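Local structure of Glyoxalase/Bleomycin resistance protein/dioxygenase domain (Frankia sp., 2RK0) at residues Phe66-Asp74 with Phe114-Leu122. The protein is of unknown specific function but belongs to the glyoxalase/bleomycin resistance protein/dioxygenase superfamily, whose members include metal-dependent enzymes and drug-binding resistance proteins. Residues are numbered along the deposited sequence; the frame is centred on the assembly and turned at random.
Sequences FDETRPGLD and FRDADNIAL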
# COMPACT_ATOMS: atom_id res chain seq x y z
N PHE A 66 -6.17 -13.47 1.45
CA PHE A 66 -6.12 -12.05 1.77
C PHE A 66 -7.29 -11.85 2.73
O PHE A 66 -8.41 -12.30 2.47
CB PHE A 66 -6.35 -11.18 0.54
CG PHE A 66 -6.54 -9.73 0.87
CD1 PHE A 66 -5.46 -8.96 1.29
CD2 PHE A 66 -7.80 -9.15 0.83
CE1 PHE A 66 -5.63 -7.63 1.67
CE2 PHE A 66 -7.99 -7.82 1.21
CZ PHE A 66 -6.90 -7.06 1.63
N ASP A 67 -7.03 -11.18 3.85
CA ASP A 67 -8.06 -10.94 4.84
C ASP A 67 -7.85 -9.56 5.44
O ASP A 67 -7.01 -9.40 6.33
CB ASP A 67 -7.97 -12.02 5.92
CG ASP A 67 -9.07 -11.90 6.97
OD1 ASP A 67 -9.76 -10.86 7.01
OD2 ASP A 67 -9.22 -12.85 7.76
N GLU A 68 -8.62 -8.58 4.98
CA GLU A 68 -8.49 -7.21 5.49
C GLU A 68 -8.65 -7.05 6.99
O GLU A 68 -8.29 -6.00 7.52
CB GLU A 68 -9.49 -6.27 4.79
CG GLU A 68 -10.92 -6.76 4.78
CD GLU A 68 -11.24 -7.51 3.51
OE1 GLU A 68 -11.50 -6.86 2.47
OE2 GLU A 68 -11.22 -8.76 3.56
N THR A 69 -9.18 -8.05 7.69
CA THR A 69 -9.33 -7.94 9.14
C THR A 69 -8.03 -8.27 9.87
O THR A 69 -7.96 -8.16 11.09
CB THR A 69 -10.45 -8.87 9.69
OG1 THR A 69 -10.07 -10.24 9.49
CG2 THR A 69 -11.78 -8.58 8.99
N ARG A 70 -7.01 -8.68 9.11
CA ARG A 70 -5.69 -9.02 9.65
C ARG A 70 -4.74 -7.84 9.43
O ARG A 70 -4.82 -7.16 8.41
CB ARG A 70 -5.13 -10.24 8.92
CG ARG A 70 -5.99 -11.47 9.05
CD ARG A 70 -5.83 -12.09 10.42
NE ARG A 70 -6.94 -12.98 10.74
CZ ARG A 70 -6.86 -14.00 11.59
NH1 ARG A 70 -5.70 -14.27 12.19
NH2 ARG A 70 -7.93 -14.74 11.84
N PRO A 71 -3.82 -7.59 10.38
CA PRO A 71 -2.89 -6.47 10.23
C PRO A 71 -2.15 -6.52 8.90
O PRO A 71 -1.76 -7.59 8.43
CB PRO A 71 -1.96 -6.62 11.43
CG PRO A 71 -2.83 -7.30 12.46
CD PRO A 71 -3.53 -8.34 11.62
N GLY A 72 -1.95 -5.35 8.31
CA GLY A 72 -1.27 -5.29 7.03
C GLY A 72 -2.08 -4.38 6.13
O GLY A 72 -2.53 -3.32 6.57
N LEU A 73 -2.29 -4.80 4.89
CA LEU A 73 -3.05 -3.98 3.95
C LEU A 73 -4.58 -4.13 4.06
O LEU A 73 -5.09 -5.25 4.07
CB LEU A 73 -2.63 -4.31 2.51
CG LEU A 73 -3.28 -3.49 1.39
CD1 LEU A 73 -2.83 -2.04 1.47
CD2 LEU A 73 -2.89 -4.07 0.03
N ASP A 74 -5.28 -3.01 4.16
CA ASP A 74 -6.74 -3.00 4.20
C ASP A 74 -7.10 -2.89 2.71
O ASP A 74 -7.84 -3.72 2.17
CB ASP A 74 -7.24 -1.78 4.99
CG ASP A 74 -8.76 -1.65 4.98
OD1 ASP A 74 -9.26 -0.58 4.56
OD2 ASP A 74 -9.45 -2.60 5.39
N PHE A 114 -11.91 -2.83 -6.99
CA PHE A 114 -11.67 -4.12 -7.62
C PHE A 114 -10.66 -4.97 -6.85
O PHE A 114 -10.01 -4.50 -5.91
CB PHE A 114 -11.22 -3.91 -9.08
CG PHE A 114 -9.97 -3.06 -9.23
CD1 PHE A 114 -8.75 -3.66 -9.55
CD2 PHE A 114 -10.02 -1.68 -9.06
CE1 PHE A 114 -7.59 -2.89 -9.71
CE2 PHE A 114 -8.87 -0.89 -9.22
CZ PHE A 114 -7.65 -1.50 -9.55
N ARG A 115 -10.53 -6.23 -7.25
CA ARG A 115 -9.62 -7.15 -6.58
C ARG A 115 -8.65 -7.76 -7.58
O ARG A 115 -8.99 -7.92 -8.75
CB ARG A 115 -10.40 -8.28 -5.92
CG ARG A 115 -11.52 -7.83 -5.02
CD ARG A 115 -10.99 -7.35 -3.70
NE ARG A 115 -12.07 -7.01 -2.78
CZ ARG A 115 -12.08 -7.34 -1.49
NH1 ARG A 115 -11.06 -8.01 -0.98
NH2 ARG A 115 -13.10 -6.98 -0.72
N ASP A 116 -7.45 -8.10 -7.14
CA ASP A 116 -6.52 -8.72 -8.05
C ASP A 116 -6.70 -10.23 -7.97
O ASP A 116 -7.62 -10.70 -7.31
CB ASP A 116 -5.08 -8.30 -7.75
CG ASP A 116 -4.53 -8.91 -6.47
OD1 ASP A 116 -5.23 -9.67 -5.76
OD2 ASP A 116 -3.35 -8.61 -6.18
N ALA A 117 -5.83 -10.97 -8.64
CA ALA A 117 -5.91 -12.43 -8.66
C ALA A 117 -5.93 -13.08 -7.27
O ALA A 117 -6.45 -14.18 -7.11
CB ALA A 117 -4.78 -13.00 -9.49
N ASP A 118 -5.37 -12.40 -6.27
CA ASP A 118 -5.36 -12.92 -4.90
C ASP A 118 -6.44 -12.27 -4.03
O ASP A 118 -6.42 -12.39 -2.81
CB ASP A 118 -3.98 -12.70 -4.28
CG ASP A 118 -2.96 -13.68 -4.80
OD1 ASP A 118 -2.86 -14.78 -4.21
OD2 ASP A 118 -2.27 -13.38 -5.79
N ASN A 119 -7.37 -11.58 -4.68
CA ASN A 119 -8.45 -10.92 -3.97
C ASN A 119 -7.99 -9.73 -3.14
O ASN A 119 -8.71 -9.26 -2.27
CB ASN A 119 -9.18 -11.90 -3.06
CG ASN A 119 -10.67 -11.71 -3.09
OD1 ASN A 119 -11.34 -11.69 -2.05
ND2 ASN A 119 -11.21 -11.56 -4.30
N ILE A 120 -6.78 -9.26 -3.39
CA ILE A 120 -6.28 -8.10 -2.65
C ILE A 120 -7.14 -6.90 -3.06
O ILE A 120 -7.41 -6.70 -4.25
CB ILE A 120 -4.80 -7.85 -2.98
CG1 ILE A 120 -3.98 -9.07 -2.53
CG2 ILE A 120 -4.33 -6.54 -2.33
CD1 ILE A 120 -2.50 -8.99 -2.85
N ALA A 121 -7.59 -6.13 -2.07
CA ALA A 121 -8.44 -4.99 -2.33
C ALA A 121 -7.73 -3.76 -2.88
O ALA A 121 -6.85 -3.19 -2.23
CB ALA A 121 -9.21 -4.61 -1.06
N LEU A 122 -8.13 -3.36 -4.09
CA LEU A 122 -7.57 -2.20 -4.78
C LEU A 122 -8.68 -1.23 -5.18
O LEU A 122 -9.86 -1.60 -5.25
CB LEU A 122 -6.84 -2.65 -6.05
CG LEU A 122 -5.76 -3.72 -5.88
CD1 LEU A 122 -5.25 -4.15 -7.26
CD2 LEU A 122 -4.63 -3.15 -5.01
O HOH W 1 -6.25 -14.53 -1.07
O HOH W 2 -9.95 -13.04 0.55
O HOH W 3 -11.84 -10.24 1.45
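Phe-66 lays its ring across the backbone of Ile-120 and Ala-121, a case of a loop held to a hairpin by one aromatic ring, a salt bridge and shared waters. With CG anti to the backbone N (chi1 171°), the ring is carried toward the hairpin, and Ile-120 CA sits over one face, 3.9 Å from the centroid, in a CH-pi contact. The backbone N of Glu-68 lies above the opposite face, offset toward the rim. Two waters bridge the polar atoms of Phe-66: one takes its N-H and donates to Asp-118 O, the other donates both to Phe-66 O and to Asn-119 OD1.

Glu-68 bends at chi2 (-94°) to bring OE1 within 3.6 Å of Arg-115 NH2, a salt bridge whose carboxylate and guanidinium planes are steeply inclined. The guanidinium is also tied back to its own hairpin: NH1 donates to Asn-119 O over 3.0 Å, nearly straight and in the guanidinium plane, while Ala-121 CB lies over one face. After the type I turn from Asp-67 to Arg-70, Leu-73 CD2 meets Ile-120 CG2 at 3.7 Å, and Asp-74 O approaches Ala-121 CB at 3.6 Å. The Asp-74 carboxylate turns instead to Ser-10, Arg-56 and His-58 of the second subunit.

Asp-116 OD1 shapes the hairpin end, accepting from Asp-118 N in an Asx turn and from Ile-120 N on the opposite carboxylate face; OD2 is hydrogen-bonded to Tyr-23 OH of helix 16-27. The contact ties the loop entering the first strand of a beta-alpha-beta-beta-beta module of the glyoxalase fold to the hairpin of its last two. Past Asp-74, strand 72-80 runs parallel to strand 121-127; before it, Gly-72 pairs antiparallel with the second subunit.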